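Local coordinates for purine-binding protein BAB2_0673 (Brucella melitensis biovar Abortus, PDB 3S99), which binds adenine and probably other purines such as guanine, and may serve an ABC-type uptake system for these ligands, at residues P36-Q48 against F233-D245. Residues are numbered along the deposited sequence; the frame is centred on the assembly and turned at random.
Sequences PPGDFGWTYQHDQ and FGQASDMIKFAPD. With ADE (adenine), chain T.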
# COMPACT_ATOMS: atom_id res chain seq x y z
N PRO A 36 -4.73 4.83 13.61
CA PRO A 36 -3.83 5.55 14.48
C PRO A 36 -2.39 5.39 14.04
O PRO A 36 -2.04 4.36 13.53
CB PRO A 36 -4.04 4.84 15.85
CG PRO A 36 -4.44 3.49 15.52
CD PRO A 36 -4.90 3.44 14.08
N PRO A 37 -1.55 6.41 14.27
CA PRO A 37 -0.12 6.24 14.09
C PRO A 37 0.43 4.98 14.82
O PRO A 37 1.36 4.34 14.35
CB PRO A 37 0.47 7.51 14.68
CG PRO A 37 -0.62 8.53 14.53
CD PRO A 37 -1.89 7.76 14.76
N GLY A 38 -0.18 4.65 15.95
CA GLY A 38 0.11 3.42 16.66
C GLY A 38 -0.08 2.12 15.89
O GLY A 38 0.28 1.07 16.41
N ASP A 39 -0.64 2.15 14.67
CA ASP A 39 -0.71 0.92 13.86
C ASP A 39 0.68 0.38 13.47
O ASP A 39 0.82 -0.80 13.16
CB ASP A 39 -1.65 1.06 12.63
CG ASP A 39 -1.12 1.94 11.50
OD1 ASP A 39 0.01 2.47 11.55
OD2 ASP A 39 -1.88 2.11 10.52
N PHE A 40 1.69 1.25 13.53
CA PHE A 40 3.07 0.97 13.12
C PHE A 40 3.16 0.38 11.71
O PHE A 40 4.08 -0.39 11.41
CB PHE A 40 3.83 0.13 14.17
CG PHE A 40 4.21 0.91 15.38
CD1 PHE A 40 5.31 1.76 15.34
CD2 PHE A 40 3.45 0.85 16.52
CE1 PHE A 40 5.65 2.52 16.46
CE2 PHE A 40 3.78 1.62 17.65
CZ PHE A 40 4.89 2.45 17.62
N GLY A 41 2.21 0.78 10.86
CA GLY A 41 2.12 0.36 9.46
C GLY A 41 1.67 1.53 8.61
O GLY A 41 2.39 2.53 8.49
N TRP A 42 0.47 1.42 8.05
CA TRP A 42 -0.03 2.37 7.05
C TRP A 42 -0.17 3.77 7.59
O TRP A 42 0.35 4.70 7.01
CB TRP A 42 -1.41 1.92 6.56
CG TRP A 42 -2.09 2.93 5.68
CD1 TRP A 42 -3.00 3.89 6.04
CD2 TRP A 42 -1.87 3.08 4.28
NE1 TRP A 42 -3.40 4.61 4.91
CE2 TRP A 42 -2.69 4.15 3.83
CE3 TRP A 42 -1.08 2.39 3.35
CZ2 TRP A 42 -2.74 4.55 2.48
CZ3 TRP A 42 -1.08 2.82 2.01
CH2 TRP A 42 -1.91 3.88 1.59
N THR A 43 -0.92 3.96 8.68
CA THR A 43 -1.12 5.32 9.18
C THR A 43 0.19 5.88 9.76
O THR A 43 0.54 7.06 9.60
CB THR A 43 -2.27 5.39 10.17
OG1 THR A 43 -3.51 5.29 9.44
CG2 THR A 43 -2.23 6.73 10.96
N TYR A 44 0.95 4.99 10.40
CA TYR A 44 2.25 5.35 10.96
C TYR A 44 3.18 5.95 9.90
O TYR A 44 3.82 6.97 10.14
CB TYR A 44 2.87 4.10 11.56
CG TYR A 44 4.28 4.26 12.04
CD1 TYR A 44 4.56 4.95 13.22
CD2 TYR A 44 5.35 3.67 11.35
CE1 TYR A 44 5.89 5.06 13.69
CE2 TYR A 44 6.67 3.78 11.82
CZ TYR A 44 6.92 4.47 12.98
OH TYR A 44 8.20 4.61 13.42
N GLN A 45 3.28 5.30 8.74
CA GLN A 45 4.09 5.80 7.62
C GLN A 45 3.59 7.16 7.14
O GLN A 45 4.39 8.04 6.85
CB GLN A 45 4.04 4.86 6.42
CG GLN A 45 5.14 3.85 6.24
CD GLN A 45 6.55 4.26 6.58
OE1 GLN A 45 7.01 3.99 7.67
NE2 GLN A 45 7.26 4.86 5.64
N HIS A 46 2.28 7.35 7.05
CA HIS A 46 1.77 8.70 6.77
C HIS A 46 2.24 9.72 7.80
O HIS A 46 2.68 10.82 7.45
CB HIS A 46 0.26 8.71 6.59
CG HIS A 46 -0.20 8.13 5.29
ND1 HIS A 46 0.01 8.77 4.07
CD2 HIS A 46 -0.86 6.98 5.02
CE1 HIS A 46 -0.52 8.03 3.12
NE2 HIS A 46 -1.03 6.93 3.66
N ASP A 47 2.18 9.35 9.09
CA ASP A 47 2.47 10.29 10.14
C ASP A 47 3.97 10.50 10.26
O ASP A 47 4.39 11.59 10.61
CB ASP A 47 1.93 9.77 11.46
CG ASP A 47 1.87 10.83 12.54
OD1 ASP A 47 1.08 11.82 12.40
OD2 ASP A 47 2.58 10.66 13.53
N GLN A 48 4.78 9.48 9.98
CA GLN A 48 6.24 9.67 9.93
C GLN A 48 6.60 10.62 8.78
O GLN A 48 7.56 11.35 8.87
CB GLN A 48 7.00 8.34 9.79
CG GLN A 48 6.85 7.44 10.99
CD GLN A 48 7.64 7.95 12.17
OE1 GLN A 48 7.11 8.54 13.10
NE2 GLN A 48 8.93 7.73 12.12
N PHE A 233 5.97 -10.69 5.69
CA PHE A 233 6.35 -9.39 5.11
C PHE A 233 5.66 -8.26 5.87
O PHE A 233 4.48 -8.34 6.18
CB PHE A 233 6.00 -9.35 3.63
CG PHE A 233 6.68 -10.46 2.81
CD1 PHE A 233 7.99 -10.34 2.40
CD2 PHE A 233 5.99 -11.63 2.50
CE1 PHE A 233 8.64 -11.37 1.65
CE2 PHE A 233 6.59 -12.64 1.74
CZ PHE A 233 7.91 -12.54 1.34
N GLY A 234 6.41 -7.20 6.18
CA GLY A 234 5.80 -5.99 6.68
C GLY A 234 5.07 -5.23 5.60
O GLY A 234 5.32 -5.42 4.41
N GLN A 235 4.21 -4.32 6.04
CA GLN A 235 3.32 -3.59 5.17
C GLN A 235 3.38 -2.11 5.47
O GLN A 235 3.14 -1.72 6.60
CB GLN A 235 1.88 -4.07 5.41
CG GLN A 235 0.74 -3.33 4.65
CD GLN A 235 0.79 -3.41 3.15
OE1 GLN A 235 1.71 -4.02 2.53
NE2 GLN A 235 -0.22 -2.80 2.52
N ALA A 236 3.68 -1.31 4.45
CA ALA A 236 3.66 0.14 4.51
C ALA A 236 4.93 0.65 5.17
O ALA A 236 5.57 1.60 4.66
CB ALA A 236 2.41 0.66 5.29
N SER A 237 5.22 0.07 6.33
CA SER A 237 6.39 0.41 7.13
C SER A 237 7.31 -0.77 7.24
O SER A 237 6.87 -1.92 7.14
CB SER A 237 5.95 0.75 8.56
OG SER A 237 7.00 1.47 9.21
N ASP A 238 8.59 -0.50 7.50
CA ASP A 238 9.52 -1.57 7.88
C ASP A 238 9.15 -2.01 9.29
O ASP A 238 9.35 -1.26 10.23
CB ASP A 238 10.99 -1.11 7.78
CG ASP A 238 11.98 -2.23 8.09
OD1 ASP A 238 11.53 -3.34 8.50
OD2 ASP A 238 13.21 -2.00 7.95
N MET A 239 8.60 -3.23 9.43
CA MET A 239 8.11 -3.74 10.71
C MET A 239 9.09 -4.69 11.40
O MET A 239 8.68 -5.49 12.26
CB MET A 239 6.78 -4.47 10.52
CG MET A 239 5.66 -3.60 10.00
SD MET A 239 4.13 -4.55 9.73
CE MET A 239 2.97 -3.17 9.64
N ILE A 240 10.36 -4.58 11.04
CA ILE A 240 11.40 -5.47 11.56
C ILE A 240 11.42 -5.51 13.10
O ILE A 240 11.57 -6.61 13.67
CB ILE A 240 12.81 -5.07 11.02
CG1 ILE A 240 13.88 -6.13 11.35
CG2 ILE A 240 13.24 -3.69 11.55
CD1 ILE A 240 13.78 -7.44 10.60
N LYS A 241 11.24 -4.36 13.77
CA LYS A 241 11.32 -4.32 15.24
C LYS A 241 10.28 -5.22 15.90
O LYS A 241 10.51 -5.72 17.00
CB LYS A 241 11.18 -2.89 15.80
N PHE A 242 9.16 -5.47 15.21
CA PHE A 242 8.10 -6.36 15.72
C PHE A 242 8.29 -7.83 15.34
O PHE A 242 7.51 -8.69 15.75
CB PHE A 242 6.74 -5.84 15.23
CG PHE A 242 6.42 -4.47 15.71
CD1 PHE A 242 5.84 -4.27 16.95
CD2 PHE A 242 6.76 -3.37 14.95
CE1 PHE A 242 5.55 -3.01 17.39
CE2 PHE A 242 6.48 -2.10 15.38
CZ PHE A 242 5.89 -1.91 16.60
N ALA A 243 9.32 -8.13 14.53
CA ALA A 243 9.53 -9.48 14.02
C ALA A 243 10.99 -9.59 13.57
O ALA A 243 11.25 -9.83 12.40
CB ALA A 243 8.57 -9.76 12.84
N PRO A 244 11.94 -9.40 14.51
CA PRO A 244 13.34 -9.19 14.17
C PRO A 244 13.98 -10.36 13.44
O PRO A 244 14.80 -10.14 12.57
CB PRO A 244 14.04 -8.97 15.53
CG PRO A 244 12.97 -8.86 16.55
CD PRO A 244 11.71 -9.44 15.97
N ASP A 245 13.62 -11.58 13.79
CA ASP A 245 14.17 -12.73 13.13
C ASP A 245 13.22 -13.36 12.11
O ASP A 245 13.58 -14.37 11.51
CB ASP A 245 14.68 -13.78 14.15
CG ASP A 245 13.58 -14.31 15.06
OD1 ASP A 245 12.50 -13.71 15.16
OD2 ASP A 245 13.83 -15.34 15.70
N9 ADE T . -6.19 3.33 1.14
C8 ADE T . -5.51 2.75 0.09
N7 ADE T . -4.67 1.80 0.44
C5 ADE T . -4.86 1.79 1.82
C6 ADE T . -4.27 1.00 2.76
N6 ADE T . -3.35 0.13 2.33
N1 ADE T . -4.63 1.18 4.08
C2 ADE T . -5.56 2.10 4.38
N3 ADE T . -6.20 2.93 3.55
C4 ADE T . -5.79 2.70 2.28
O HOH W 1 6.59 -0.40 12.04
O HOH W 2 9.18 2.42 7.97
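Phe40 meets Phe242 where the loop before helix 42-57 faces the turn after strand 231-236. Phe242 CZ sits off-centre over one face of the Phe40 ring, 3.5 Å from CG, the planes at 51°. Asp39 braces the loop: OD1 accepts from Gly41 N and Tyr44 N on opposite faces of the carboxylate, and OD2 from Thr43 N. Phe40 O lies 3.5 Å from Met239 CE and accepts from water 1, which donates weakly to Asp238 O. Gly41, the N-cap, packs CA against Met239 CE and its carbonyl carbon against Ala236 CB, 3.5 Å from Trp42 N. Trp42 CB points away from the strand; CG, trans to the backbone N (chi1 172°), lays the indole against adenine, whose N1 is 3.3 Å above the indole plane, toward the rim. His46 NE2 sits over the opposite face, near the rim, and Trp42 NE1 bonds Thr93 O. The Tyr44 ring meets Ser237 OG at its edge. Gln45 OE1 lies 3.0 Å from Ser237 OG and accepts from water 2, which accepts from Asp238 N; NE2 bonds Asp253 O. The contact is largely apolar, with water 2 the firmer bridge, and joins the other lobe to the helix start carrying Trp42, an adenine-binding residue.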